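Local coordinates for protein (R)-specific secondary-alkylsulfatase (Pseudomonas sp., PDB 4AXH) that hydrolyses (R)-configured secondary alkyl sulfates to (S)-alcohols and sulfate with strict inversion of configuration, as a zinc-dependent homodimer of the metallo-beta-lactamase superfamily, at residues A[367-378]-A[402-413]. Residues are numbered along the deposited sequence; the frame is centred on the assembly and turned at random. Where two conformers were deposited one is given.
Sequences TYLADQRDMYAF and KLPGELDRKWYL
D371, on helix 362-388, and K410 and Y412, on the loop between helices 393-400 and 420-431, show how one buried carboxylate can fasten a loop to a helix. The aspartate can be followed outward. Its CB, which points toward the loop, lies 3.7 Å from L413 CD2 and has Y412 CE1 nearby. CG, held beside the backbone N and anti to the carbonyl carbon (chi1 -72°), is close to Y412 OH and K410 NZ. OD1 has L407 CD2 at its flank and forms a salt bridge with R588 of the second subunit. OD2 takes two donors: K410 NZ, 2.7 Å away, bonds to the syn lone pair of OD2 and completes a salt bridge, while Y412 OH, 2.5 Å from OD2, arrives on the anti side and 32° out of the carboxylate plane.

The tyrosine that makes this bond is itself clamped. With CG wedged between its own backbone N and carbonyl carbon (chi1 57°), its ring has K410 CB over one face and Y368 CD2 over the other. The Y368 and Y412 rings meet obliquely, their centroids 4.6 Å apart, and Y368 OH bonds to Q353 and A312. Q372 NE2 adds a weak bond to Y412 O.

Farther along the helix the joint becomes apolar. M375 CE meets L413 CD1, and M375 CG lies against L403 CD1. P404 CD then sits 3.5 Å from the F378 ring centroid, almost on the ring normal, in a CH-pi contact, with L403 CD2 touching the same ring obliquely.

A carboxylate approached by both a lysine and an arginine probably stays ionised despite its burial; here that charge would help tie helix, loop and partner subunit together at D371, and R588 of the second subunit also bridges to D374, consistent with the dimerisation-family region to which the loop belongs.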
loop_
_atom_site.group_PDB
_atom_site.type_symbol
_atom_site.label_atom_id
_atom_site.label_comp_id
_atom_site.label_asym_id
_atom_site.label_seq_id
_atom_site.Cartn_x
_atom_site.Cartn_y
_atom_site.Cartn_z
ATOM N N THR A 367 7.786 30.276 -0.522
ATOM C CA THR A 367 8.831 29.487 0.118
ATOM C C THR A 367 8.159 28.292 0.831
ATOM O O THR A 367 8.658 27.179 0.735
ATOM C CB THR A 367 9.613 30.366 1.121
ATOM O OG1 THR A 367 10.316 31.373 0.407
ATOM C CG2 THR A 367 10.577 29.564 2.040
ATOM N N TYR A 368 7.036 28.532 1.540
ATOM C CA TYR A 368 6.307 27.517 2.295
ATOM C C TYR A 368 5.845 26.413 1.348
ATOM O O TYR A 368 6.243 25.265 1.542
ATOM C CB TYR A 368 5.175 28.187 3.084
ATOM C CG TYR A 368 4.314 27.275 3.929
ATOM C CD1 TYR A 368 3.246 26.567 3.369
ATOM C CD2 TYR A 368 4.472 27.218 5.308
ATOM C CE1 TYR A 368 2.418 25.764 4.152
ATOM C CE2 TYR A 368 3.655 26.405 6.098
ATOM C CZ TYR A 368 2.608 25.710 5.516
ATOM O OH TYR A 368 1.765 24.936 6.282
ATOM N N LEU A 369 5.152 26.768 0.265
ATOM C CA LEU A 369 4.704 25.823 -0.758
ATOM C C LEU A 369 5.811 25.010 -1.374
ATOM O O LEU A 369 5.708 23.788 -1.432
ATOM C CB LEU A 369 3.881 26.513 -1.843
ATOM C CG LEU A 369 2.488 26.935 -1.407
ATOM C CD1 LEU A 369 1.740 27.559 -2.555
ATOM C CD2 LEU A 369 1.738 25.755 -0.785
ATOM N N ALA A 370 6.898 25.656 -1.786
ATOM C CA ALA A 370 8.021 24.968 -2.382
ATOM C C ALA A 370 8.681 24.022 -1.400
ATOM O O ALA A 370 9.072 22.933 -1.803
ATOM C CB ALA A 370 9.010 25.970 -2.905
ATOM N N ASP A 371 8.770 24.394 -0.101
ATOM C CA ASP A 371 9.346 23.540 0.962
ATOM C C ASP A 371 8.468 22.294 1.153
ATOM O O ASP A 371 9.001 21.186 1.206
ATOM C CB ASP A 371 9.483 24.316 2.289
ATOM C CG ASP A 371 10.581 25.377 2.363
ATOM O OD1 ASP A 371 11.349 25.510 1.403
ATOM O OD2 ASP A 371 10.676 26.060 3.394
ATOM N N GLN A 372 7.119 22.493 1.199
ATOM C CA GLN A 372 6.101 21.445 1.346
ATOM C C GLN A 372 6.226 20.460 0.195
ATOM O O GLN A 372 6.457 19.280 0.441
ATOM C CB GLN A 372 4.685 22.052 1.413
ATOM C CG GLN A 372 4.353 22.833 2.706
ATOM C CD GLN A 372 4.161 21.996 3.960
ATOM O OE1 GLN A 372 3.772 20.826 3.915
ATOM N NE2 GLN A 372 4.397 22.599 5.117
ATOM N N ARG A 373 6.175 20.962 -1.051
ATOM C CA ARG A 373 6.355 20.192 -2.282
ATOM C C ARG A 373 7.626 19.368 -2.189
ATOM O O ARG A 373 7.549 18.158 -2.254
ATOM C CB ARG A 373 6.425 21.131 -3.514
ATOM C CG ARG A 373 6.920 20.420 -4.775
ATOM C CD ARG A 373 7.578 21.353 -5.754
ATOM N NE ARG A 373 8.884 21.821 -5.302
ATOM C CZ ARG A 373 9.415 22.987 -5.647
ATOM N NH1 ARG A 373 8.765 23.802 -6.454
ATOM N NH2 ARG A 373 10.600 23.348 -5.178
ATOM N N ASP A 374 8.768 20.019 -1.963
ATOM C CA ASP A 374 10.072 19.386 -1.805
ATOM C C ASP A 374 10.099 18.301 -0.721
ATOM O O ASP A 374 10.781 17.307 -0.927
ATOM C CB ASP A 374 11.161 20.438 -1.509
ATOM C CG ASP A 374 11.567 21.335 -2.660
ATOM O OD1 ASP A 374 11.165 21.050 -3.815
ATOM O OD2 ASP A 374 12.307 22.314 -2.411
ATOM N N MET A 375 9.383 18.493 0.422
ATOM C CA MET A 375 9.339 17.523 1.537
ATOM C C MET A 375 8.716 16.203 1.112
ATOM O O MET A 375 9.264 15.144 1.424
ATOM C CB MET A 375 8.653 18.114 2.760
ATOM C CG MET A 375 8.422 17.136 3.871
ATOM S SD MET A 375 7.532 17.767 5.317
ATOM C CE MET A 375 6.125 18.535 4.614
ATOM N N TYR A 376 7.610 16.271 0.354
ATOM C CA TYR A 376 6.940 15.080 -0.128
ATOM C C TYR A 376 7.682 14.396 -1.242
ATOM O O TYR A 376 7.835 13.167 -1.186
ATOM C CB TYR A 376 5.440 15.325 -0.410
ATOM C CG TYR A 376 4.671 15.626 0.863
ATOM C CD1 TYR A 376 4.501 14.650 1.845
ATOM C CD2 TYR A 376 4.218 16.911 1.137
ATOM C CE1 TYR A 376 3.885 14.944 3.056
ATOM C CE2 TYR A 376 3.576 17.209 2.335
ATOM C CZ TYR A 376 3.404 16.217 3.291
ATOM O OH TYR A 376 2.754 16.480 4.478
ATOM N N ALA A 377 8.231 15.172 -2.210
ATOM C CA ALA A 377 9.008 14.591 -3.313
ATOM C C ALA A 377 10.245 13.929 -2.769
ATOM O O ALA A 377 10.603 12.851 -3.250
ATOM C CB ALA A 377 9.372 15.639 -4.342
ATOM N N PHE A 378 10.845 14.499 -1.700
ATOM C CA PHE A 378 12.015 13.908 -1.059
ATOM C C PHE A 378 11.662 12.536 -0.460
ATOM O O PHE A 378 12.417 11.569 -0.605
ATOM C CB PHE A 378 12.606 14.832 0.021
ATOM C CG PHE A 378 13.604 14.180 0.934
ATOM C CD1 PHE A 378 14.893 13.891 0.489
ATOM C CD2 PHE A 378 13.252 13.813 2.234
ATOM C CE1 PHE A 378 15.834 13.280 1.340
ATOM C CE2 PHE A 378 14.178 13.168 3.074
ATOM C CZ PHE A 378 15.468 12.905 2.616
ATOM N N LYS A 402 17.218 13.210 8.765
ATOM C CA LYS A 402 16.864 14.622 8.563
ATOM C C LYS A 402 16.384 14.932 7.146
ATOM O O LYS A 402 16.724 14.242 6.216
ATOM C CB LYS A 402 18.029 15.542 8.963
ATOM C CG LYS A 402 18.199 15.712 10.477
ATOM C CD LYS A 402 19.556 16.300 10.820
ATOM C CE LYS A 402 19.685 16.658 12.282
ATOM N NZ LYS A 402 21.086 17.022 12.627
ATOM N N LEU A 403 15.593 15.966 6.989
ATOM C CA LEU A 403 15.171 16.441 5.671
ATOM C C LEU A 403 16.408 17.192 5.066
ATOM O O LEU A 403 17.293 17.674 5.819
ATOM C CB LEU A 403 13.967 17.395 5.770
ATOM C CG LEU A 403 12.626 16.776 6.146
ATOM C CD1 LEU A 403 11.582 17.787 6.284
ATOM C CD2 LEU A 403 12.228 15.636 5.227
ATOM N N PRO A 404 16.516 17.298 3.733
ATOM C CA PRO A 404 17.740 17.898 3.172
ATOM C C PRO A 404 17.773 19.416 3.130
ATOM O O PRO A 404 16.718 20.051 3.119
ATOM C CB PRO A 404 17.787 17.317 1.755
ATOM C CG PRO A 404 16.341 17.085 1.377
ATOM C CD PRO A 404 15.601 16.799 2.669
ATOM N N GLY A 405 18.989 19.964 3.015
ATOM C CA GLY A 405 19.266 21.383 2.853
ATOM C C GLY A 405 18.631 22.231 3.915
ATOM O O GLY A 405 18.777 21.949 5.116
ATOM N N GLU A 406 17.855 23.231 3.462
ATOM C CA GLU A 406 17.142 24.192 4.331
ATOM C C GLU A 406 15.876 23.641 4.978
ATOM O O GLU A 406 15.365 24.236 5.935
ATOM C CB GLU A 406 16.911 25.537 3.600
ATOM C CG GLU A 406 18.180 26.215 3.045
ATOM C CD GLU A 406 19.430 26.199 3.917
ATOM O OE1 GLU A 406 19.428 26.829 5.005
ATOM O OE2 GLU A 406 20.403 25.515 3.518
ATOM N N LEU A 407 15.410 22.463 4.502
ATOM C CA LEU A 407 14.208 21.778 5.021
ATOM C C LEU A 407 14.293 21.346 6.513
ATOM O O LEU A 407 13.268 21.310 7.181
ATOM C CB LEU A 407 13.720 20.634 4.092
ATOM C CG LEU A 407 13.628 20.916 2.572
ATOM C CD1 LEU A 407 13.215 19.689 1.813
ATOM C CD2 LEU A 407 12.653 21.990 2.275
ATOM N N ASP A 408 15.499 21.113 7.043
ATOM C CA ASP A 408 15.735 20.765 8.448
ATOM C C ASP A 408 15.614 21.969 9.392
ATOM O O ASP A 408 15.352 21.796 10.596
ATOM C CB ASP A 408 17.086 20.051 8.618
ATOM C CG ASP A 408 17.453 19.640 10.044
ATOM O OD1 ASP A 408 16.628 18.949 10.709
ATOM O OD2 ASP A 408 18.564 19.993 10.493
ATOM N N ARG A 409 15.749 23.202 8.850
ATOM C CA ARG A 409 15.617 24.413 9.680
ATOM C C ARG A 409 14.203 25.040 9.726
ATOM O O ARG A 409 14.014 25.983 10.454
ATOM C CB ARG A 409 16.741 25.429 9.414
ATOM C CG ARG A 409 16.771 25.971 8.014
ATOM C CD ARG A 409 17.751 27.107 7.885
ATOM N NE ARG A 409 17.519 27.928 6.690
ATOM C CZ ARG A 409 16.541 28.826 6.569
ATOM N NH1 ARG A 409 15.649 28.983 7.540
ATOM N NH2 ARG A 409 16.428 29.550 5.465
ATOM N N LYS A 410 13.213 24.490 8.989
ATOM C CA LYS A 410 11.831 24.991 8.982
ATOM C C LYS A 410 10.941 24.336 10.057
ATOM O O LYS A 410 10.865 23.103 10.140
ATOM C CB LYS A 410 11.185 24.834 7.592
ATOM C CG LYS A 410 12.022 25.371 6.422
ATOM C CD LYS A 410 12.499 26.839 6.598
ATOM C CE LYS A 410 13.429 27.264 5.500
ATOM N NZ LYS A 410 12.703 27.678 4.281
ATOM N N TRP A 411 10.274 25.171 10.888
ATOM C CA TRP A 411 9.391 24.719 11.966
ATOM C C TRP A 411 8.186 23.941 11.395
ATOM O O TRP A 411 7.753 22.944 11.954
ATOM C CB TRP A 411 8.869 25.932 12.787
ATOM C CG TRP A 411 9.773 26.484 13.857
ATOM C CD1 TRP A 411 10.222 27.776 13.973
ATOM C CD2 TRP A 411 10.259 25.785 15.014
ATOM N NE1 TRP A 411 10.981 27.911 15.115
ATOM C CE2 TRP A 411 11.053 26.695 15.749
ATOM C CE3 TRP A 411 10.141 24.458 15.475
ATOM C CZ2 TRP A 411 11.688 26.337 16.930
ATOM C CZ3 TRP A 411 10.788 24.099 16.640
ATOM C CH2 TRP A 411 11.551 25.036 17.357
ATOM N N TYR A 412 7.651 24.410 10.281
ATOM C CA TYR A 412 6.485 23.865 9.615
ATOM C C TYR A 412 6.707 22.561 8.825
ATOM O O TYR A 412 5.774 22.049 8.188
ATOM C CB TYR A 412 5.868 24.962 8.736
ATOM C CG TYR A 412 6.788 25.586 7.700
ATOM C CD1 TYR A 412 6.934 25.022 6.440
ATOM C CD2 TYR A 412 7.429 26.781 7.948
ATOM C CE1 TYR A 412 7.724 25.620 5.469
ATOM C CE2 TYR A 412 8.214 27.395 6.983
ATOM C CZ TYR A 412 8.353 26.816 5.743
ATOM O OH TYR A 412 9.149 27.438 4.818
ATOM N N LEU A 413 7.931 22.020 8.859
ATOM C CA LEU A 413 8.321 20.783 8.171
ATOM C C LEU A 413 8.725 19.697 9.149
ATOM O O LEU A 413 9.016 18.585 8.717
ATOM C CB LEU A 413 9.479 21.103 7.214
ATOM C CG LEU A 413 9.202 21.274 5.716
ATOM C CD1 LEU A 413 7.794 21.835 5.398
ATOM C CD2 LEU A 413 10.244 22.088 5.119
#